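Local structure of DELTA1-pyrroline-2-carboxylate reductase (Thermococcus litoralis DSM 5473, 6T3E) at residues E44-A49 / D327-K332; R48-L53 / V321-E326. The protein probably catalyses the NADH-dependent reduction of Delta1-pyrroline-2-carboxylate to L-proline. All blocks are in the same frame, centred on the assembly; numbering follows the deposited sequence.

Interaction 1: E44-A49 / D327-K332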
loop_
_atom_site.group_PDB
_atom_site.type_symbol
_atom_site.label_atom_id
_atom_site.label_comp_id
_atom_site.label_asym_id
_atom_site.label_seq_id
_atom_site.Cartn_x
_atom_site.Cartn_y
_atom_site.Cartn_z
ATOM N N GLU B 44 24.240 -3.657 8.267
ATOM C CA GLU B 44 23.918 -4.433 9.459
ATOM C C GLU B 44 22.414 -4.554 9.647
ATOM O O GLU B 44 21.905 -5.635 9.964
ATOM C CB GLU B 44 24.559 -3.796 10.694
ATOM C CG GLU B 44 26.083 -3.810 10.684
ATOM C CD GLU B 44 26.693 -2.896 11.738
ATOM O OE1 GLU B 44 26.079 -2.711 12.814
ATOM O OE2 GLU B 44 27.788 -2.354 11.480
ATOM N N SER B 45 21.680 -3.465 9.402
ATOM C CA SER B 45 20.247 -3.459 9.679
ATOM C C SER B 45 19.482 -4.328 8.694
ATOM O O SER B 45 18.582 -5.078 9.093
ATOM C CB SER B 45 19.713 -2.029 9.635
ATOM O OG SER B 45 20.478 -1.181 10.466
ATOM N N VAL B 46 19.818 -4.241 7.402
ATOM C CA VAL B 46 19.144 -5.065 6.406
ATOM C C VAL B 46 19.455 -6.542 6.650
ATOM O O VAL B 46 18.599 -7.416 6.469
ATOM C CB VAL B 46 19.533 -4.618 4.983
ATOM C CG1 VAL B 46 19.146 -5.684 3.966
ATOM C CG2 VAL B 46 18.885 -3.274 4.615
ATOM N N GLU B 47 20.672 -6.842 7.105
ATOM C CA GLU B 47 21.009 -8.224 7.427
ATOM C C GLU B 47 20.141 -8.759 8.560
ATOM O O GLU B 47 19.660 -9.898 8.500
ATOM C CB GLU B 47 22.486 -8.324 7.797
ATOM C CG GLU B 47 22.949 -9.732 8.051
ATOM C CD GLU B 47 24.453 -9.895 7.855
ATOM O OE1 GLU B 47 25.182 -8.860 7.793
ATOM O OE2 GLU B 47 24.889 -11.064 7.729
ATOM N N ARG B 48 19.909 -7.945 9.592
ATOM C CA ARG B 48 19.073 -8.374 10.710
ATOM C C ARG B 48 17.616 -8.536 10.290
ATOM O O ARG B 48 16.911 -9.425 10.791
ATOM C CB ARG B 48 19.190 -7.369 11.865
ATOM C CG ARG B 48 18.336 -7.740 13.070
ATOM C CD ARG B 48 17.558 -6.554 13.681
ATOM N NE ARG B 48 17.068 -6.846 15.037
ATOM C CZ ARG B 48 16.170 -7.786 15.345
ATOM N NH1 ARG B 48 15.629 -8.546 14.396
ATOM N NH2 ARG B 48 15.808 -7.969 16.614
ATOM N N ALA B 49 17.160 -7.697 9.353
ATOM C CA ALA B 49 15.788 -7.788 8.868
ATOM C C ALA B 49 15.535 -9.123 8.181
ATOM O O ALA B 49 14.448 -9.703 8.309
ATOM C CB ALA B 49 15.497 -6.630 7.924
ATOM N N ASP B 327 12.938 -1.599 3.698
ATOM C CA ASP B 327 12.466 -0.252 3.977
ATOM C C ASP B 327 12.083 -0.102 5.442
ATOM O O ASP B 327 12.441 0.896 6.077
ATOM C CB ASP B 327 11.290 0.094 3.065
ATOM C CG ASP B 327 11.574 -0.220 1.603
ATOM O OD1 ASP B 327 12.551 0.336 1.047
ATOM O OD2 ASP B 327 10.821 -1.035 1.017
ATOM N N ALA B 328 11.406 -1.100 6.018
ATOM C CA ALA B 328 10.955 -0.955 7.401
ATOM C C ALA B 328 12.138 -0.909 8.363
ATOM O O ALA B 328 12.157 -0.098 9.291
ATOM C CB ALA B 328 9.986 -2.077 7.778
ATOM N N ILE B 329 13.138 -1.768 8.167
ATOM C CA ILE B 329 14.270 -1.771 9.089
ATOM C C ILE B 329 15.087 -0.496 8.932
ATOM O O ILE B 329 15.654 0.017 9.906
ATOM C CB ILE B 329 15.126 -3.043 8.914
ATOM C CG1 ILE B 329 16.066 -3.205 10.107
ATOM C CG2 ILE B 329 15.908 -3.013 7.623
ATOM C CD1 ILE B 329 15.346 -3.505 11.387
ATOM N N THR B 330 15.175 0.033 7.714
ATOM C CA THR B 330 15.899 1.282 7.522
ATOM C C THR B 330 15.097 2.490 8.019
ATOM O O THR B 330 15.648 3.364 8.701
ATOM C CB THR B 330 16.276 1.407 6.051
ATOM O OG1 THR B 330 17.117 0.300 5.703
ATOM C CG2 THR B 330 17.026 2.698 5.785
ATOM N N ALA B 331 13.781 2.511 7.768
ATOM C CA ALA B 331 12.954 3.618 8.236
ATOM C C ALA B 331 12.923 3.691 9.752
ATOM O O ALA B 331 12.990 4.788 10.324
ATOM C CB ALA B 331 11.533 3.476 7.712
ATOM N N LYS B 332 12.842 2.538 10.429
ATOM C CA LYS B 332 12.811 2.577 11.886
ATOM C C LYS B 332 14.183 2.933 12.440
ATOM O O LYS B 332 14.288 3.697 13.403
ATOM C CB LYS B 332 12.332 1.231 12.440
ATOM C CG LYS B 332 12.160 1.164 13.968
ATOM C CD LYS B 332 10.717 1.533 14.425
ATOM C CE LYS B 332 10.518 1.462 15.966
ATOM N NZ LYS B 332 9.651 2.562 16.525
#

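Interaction 2: R48-L53 / V321-E326. With NAI (1,4-dihydronicotinamide adenine dinucleotide), chain F; PRO (proline), chain E.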
loop_
_atom_site.group_PDB
_atom_site.type_symbol
_atom_site.label_atom_id
_atom_site.label_comp_id
_atom_site.label_asym_id
_atom_site.label_seq_id
_atom_site.Cartn_x
_atom_site.Cartn_y
_atom_site.Cartn_z
ATOM N N ARG B 48 19.909 -7.945 9.592
ATOM C CA ARG B 48 19.073 -8.374 10.710
ATOM C C ARG B 48 17.616 -8.536 10.290
ATOM O O ARG B 48 16.911 -9.425 10.791
ATOM C CB ARG B 48 19.190 -7.369 11.865
ATOM C CG ARG B 48 18.336 -7.740 13.070
ATOM C CD ARG B 48 17.558 -6.554 13.681
ATOM N NE ARG B 48 17.068 -6.846 15.037
ATOM C CZ ARG B 48 16.170 -7.786 15.345
ATOM N NH1 ARG B 48 15.629 -8.546 14.396
ATOM N NH2 ARG B 48 15.808 -7.969 16.614
ATOM N N ALA B 49 17.160 -7.697 9.353
ATOM C CA ALA B 49 15.788 -7.788 8.868
ATOM C C ALA B 49 15.535 -9.123 8.181
ATOM O O ALA B 49 14.448 -9.703 8.309
ATOM C CB ALA B 49 15.497 -6.630 7.924
ATOM N N PHE B 50 16.521 -9.611 7.422
ATOM C CA PHE B 50 16.389 -10.903 6.760
ATOM C C PHE B 50 16.503 -12.056 7.751
ATOM O O PHE B 50 15.824 -13.079 7.594
ATOM C CB PHE B 50 17.435 -11.030 5.654
ATOM C CG PHE B 50 17.017 -10.388 4.366
ATOM C CD1 PHE B 50 16.139 -11.033 3.510
ATOM C CD2 PHE B 50 17.478 -9.127 4.025
ATOM C CE1 PHE B 50 15.743 -10.445 2.339
ATOM C CE2 PHE B 50 17.086 -8.525 2.838
ATOM C CZ PHE B 50 16.216 -9.180 1.994
ATOM N N LEU B 51 17.346 -11.912 8.777
ATOM C CA LEU B 51 17.371 -12.916 9.830
ATOM C C LEU B 51 16.041 -12.951 10.564
ATOM O O LEU B 51 15.525 -14.032 10.881
ATOM C CB LEU B 51 18.510 -12.634 10.804
ATOM C CG LEU B 51 18.615 -13.572 12.015
ATOM C CD1 LEU B 51 18.776 -15.023 11.582
ATOM C CD2 LEU B 51 19.761 -13.141 12.918
ATOM N N GLU B 52 15.459 -11.775 10.822
ATOM C CA GLU B 52 14.138 -11.729 11.438
ATOM C C GLU B 52 13.086 -12.358 10.527
ATOM O O GLU B 52 12.170 -13.039 11.009
ATOM C CB GLU B 52 13.790 -10.278 11.799
ATOM C CG GLU B 52 12.335 -10.035 12.223
ATOM C CD GLU B 52 12.108 -8.703 12.951
ATOM O OE1 GLU B 52 13.087 -7.983 13.246
ATOM O OE2 GLU B 52 10.932 -8.370 13.218
ATOM N N LEU B 53 13.233 -12.188 9.210
ATOM C CA LEU B 53 12.306 -12.795 8.254
ATOM C C LEU B 53 12.419 -14.318 8.242
ATOM O O LEU B 53 11.412 -15.020 8.089
ATOM C CB LEU B 53 12.560 -12.228 6.861
ATOM C CG LEU B 53 12.204 -13.110 5.667
ATOM C CD1 LEU B 53 10.690 -13.167 5.488
ATOM C CD2 LEU B 53 12.892 -12.585 4.415
ATOM N N VAL B 321 15.183 -7.507 -6.538
ATOM C CA VAL B 321 14.090 -6.663 -7.010
ATOM C C VAL B 321 13.550 -5.741 -5.932
ATOM O O VAL B 321 12.739 -4.858 -6.251
ATOM C CB VAL B 321 12.939 -7.506 -7.590
ATOM C CG1 VAL B 321 13.373 -8.146 -8.923
ATOM C CG2 VAL B 321 12.504 -8.544 -6.586
ATOM N N GLY B 322 13.902 -5.959 -4.672
ATOM C CA GLY B 322 13.449 -5.140 -3.560
ATOM C C GLY B 322 12.454 -5.893 -2.694
ATOM O O GLY B 322 11.553 -6.581 -3.193
ATOM N N LEU B 323 12.620 -5.777 -1.386
ATOM C CA LEU B 323 11.713 -6.395 -0.429
ATOM C C LEU B 323 11.370 -5.376 0.653
ATOM O O LEU B 323 12.240 -4.628 1.113
ATOM C CB LEU B 323 12.324 -7.665 0.179
ATOM C CG LEU B 323 11.340 -8.617 0.867
ATOM C CD1 LEU B 323 10.242 -9.097 -0.073
ATOM C CD2 LEU B 323 12.087 -9.789 1.486
ATOM N N ALA B 324 10.101 -5.358 1.070
ATOM C CA ALA B 324 9.619 -4.292 1.943
ATOM C C ALA B 324 10.294 -4.279 3.308
ATOM O O ALA B 324 10.300 -3.231 3.966
ATOM C CB ALA B 324 8.101 -4.395 2.121
ATOM N N ILE B 325 10.856 -5.407 3.755
ATOM C CA ILE B 325 11.482 -5.430 5.077
ATOM C C ILE B 325 12.686 -4.508 5.118
ATOM O O ILE B 325 13.035 -3.979 6.182
ATOM C CB ILE B 325 11.885 -6.854 5.496
ATOM C CG1 ILE B 325 12.950 -7.422 4.560
ATOM C CG2 ILE B 325 10.686 -7.742 5.570
ATOM C CD1 ILE B 325 13.608 -8.674 5.107
ATOM N N GLU B 326 13.366 -4.330 3.983
ATOM C CA GLU B 326 14.522 -3.446 3.960
ATOM C C GLU B 326 14.116 -1.994 4.181
ATOM O O GLU B 326 14.848 -1.235 4.828
ATOM C CB GLU B 326 15.272 -3.623 2.641
ATOM C CG GLU B 326 15.244 -5.061 2.127
ATOM C CD GLU B 326 15.731 -5.213 0.695
ATOM O OE1 GLU B 326 15.537 -4.297 -0.130
ATOM O OE2 GLU B 326 16.319 -6.269 0.395
HETATM P PA NAI F . 18.550 5.746 -13.153
HETATM O O1A NAI F . 17.693 6.159 -14.322
HETATM O O2A NAI F . 18.882 6.958 -12.305
HETATM O O5B NAI F . 19.910 4.946 -13.619
HETATM C C5B NAI F . 19.698 3.969 -14.632
HETATM C C4B NAI F . 21.016 3.860 -15.518
HETATM O O4B NAI F . 20.932 2.856 -16.326
HETATM C C3B NAI F . 21.134 5.118 -16.408
HETATM O O3B NAI F . 22.311 5.734 -16.137
HETATM C C2B NAI F . 21.066 4.561 -17.845
HETATM O O2B NAI F . 21.859 5.428 -18.797
HETATM C C1B NAI F . 21.587 3.373 -17.715
HETATM N N9A NAI F . 21.224 2.491 -18.791
HETATM C C8A NAI F . 19.963 2.310 -19.192
HETATM N N7A NAI F . 19.983 1.440 -20.196
HETATM C C5A NAI F . 21.259 1.080 -20.415
HETATM C C6A NAI F . 21.805 0.214 -21.331
HETATM N N6A NAI F . 21.219 -0.604 -22.376
HETATM N N1A NAI F . 23.121 0.014 -21.361
HETATM C C2A NAI F . 23.910 0.663 -20.470
HETATM N N3A NAI F . 23.370 1.516 -19.564
HETATM C C4A NAI F . 22.029 1.721 -19.551
HETATM O O3 NAI F . 17.636 4.656 -12.288
HETATM P PN NAI F . 18.192 3.870 -10.929
HETATM O O1N NAI F . 17.530 4.584 -9.768
HETATM O O2N NAI F . 19.693 3.892 -10.858
HETATM O O5D NAI F . 17.702 2.322 -10.980
HETATM C C5D NAI F . 18.500 1.425 -11.661
HETATM C C4D NAI F . 17.729 0.083 -11.780
HETATM O O4D NAI F . 17.573 -0.495 -10.605
HETATM C C3D NAI F . 16.312 0.342 -12.311
HETATM O O3D NAI F . 15.984 -0.651 -13.214
HETATM C C2D NAI F . 15.402 0.207 -11.081
HETATM O O2D NAI F . 13.994 -0.155 -11.553
HETATM C C1D NAI F . 15.991 -0.743 -10.402
HETATM N N1N NAI F . 15.679 -0.628 -8.968
HETATM C C2N NAI F . 15.412 -1.808 -8.166
HETATM C C3N NAI F . 15.562 -1.740 -6.620
HETATM C C7N NAI F . 15.928 -3.079 -5.923
HETATM O O7N NAI F . 16.127 -4.015 -6.605
HETATM N N7N NAI F . 16.021 -3.160 -4.448
HETATM C C4N NAI F . 15.975 -0.448 -5.944
HETATM C C5N NAI F . 15.703 0.800 -6.793
HETATM C C6N NAI F . 15.632 0.671 -8.325
HETATM N N PRO E . 11.866 -1.537 -7.438
HETATM C CA PRO E . 12.440 -0.559 -6.509
HETATM C C PRO E . 12.106 -0.807 -5.040
HETATM O O PRO E . 11.737 -1.914 -4.620
HETATM C CB PRO E . 11.819 0.755 -6.980
HETATM C CG PRO E . 11.669 0.577 -8.460
HETATM C CD PRO E . 11.457 -0.908 -8.709
HETATM O OXT PRO E . 12.201 0.116 -4.230
#

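Interaction 1: E44-A49 / D327-K332
S45 and A49 meet I329, and V46 meets T330, where two helical segments, 44-49 and 327-332, pass with their axes 8.8 Å apart and their N-to-C directions at 133°. The nearest backbones are those of A49 and I329, with CA atoms 6.2 Å apart. I329 carries most of the contact and pushes its branched side chain against the first helix. Its CG1 stands anti to the backbone N (chi1 -165°). This sends CG1 to S45, where it lies 3.3 Å from the backbone O of S45 and 3.9 Å from the CB of S45. The other branch, CG2, lies beside A49, 3.7 Å from the CB of that residue, and also reaches V46, 4.2 Å from its CG2. A49 has only a methyl group here, which lets the backbones come near. The end of I329, CD1, extends toward the aliphatic part of R48, 4.4 Å from its CD. At the other margin V46 and T330 cross obliquely, with V46 CG2 4.1 Å from T330 OG1. The polar groups are served within their own helices. S45 OG bonds to the O of E41, T330 OG1 bonds to the O of E326, and S45 O accepts the helical bond from the N of A49. The guanidinium of R48 pairs with E52. On another side of helix 324-341, D327 forms salt bridges with R134 and K91, both of the proline pocket. No hydrogen bond or salt bridge joins the two segments. The contact therefore depends on shape and burial: one isoleucine packed on a helix surface of small and aliphatic groups, joining helix 39-54 to helix 324-341, some way from the bound proline and NADH.

Interaction 2: R48-L53 / V321-E326
F50 and I325 cross at about a right angle, with the end of I325 over one face of the ring. I325 CD1 sits 3.7 Å from the centroid of the F50 ring and 8° off its normal, a CH-pi contact. Its CG1 lies between the backbone N and the carbonyl carbon (chi1 64°). The extended chain carries I325 CD1 on to the backbone O of A49, 3.5 Å away. L53 crosses I325 at about a right angle, its CD2 4.0 Å from I325 CD1. L53 and L323 meet tip to tip through their CD2 atoms, 4.1 Å apart. L323 CD2 also approaches F50 CE1 obliquely, at 3.8 Å. E326 stands at the edge of the F50 ring, its OE2 near the ring plane and 3.3 Å from CZ. Ring and carboxylate planes are 67° apart. The other oxygen, OE1, forms a salt bridge with R134, which also bonds to the bound proline. L298 and A299 of helix 298-303 add to the packing of F50. Before the helix, V321 and G322 touch both ligands, and the CA of G322 is 3.4 Å from NADH N7N. The arrangement is that of a strand-loop-helix connection, from strand 316-319 to helix 324-341, whose loop lines the NADH and proline site of this ornithine cyclodeaminase/mu-crystallin family member.

Overall arrangement
Interactions 1 and 2 are successive parts of one interface between helix 39-54 and helix 324-341. Their centres are about 7 Å apart, and they share R48 and A49. A49 meets I325 in one and I329 in the other, one helical turn on. V46 CG2 of interaction 1 packs 4.1 Å from E326 CB of interaction 2, so the two are continuous. The pocket lies at the 321-326 end. In interaction 1 the side chain of V46 is about 9 Å from the bound NADH. The side chain of T330 is about 11 Å from the bound proline. Helix 324-341, which both contacts use, sends E326 of interaction 2 and the neighbouring D327 to R134, a residue of the proline pocket.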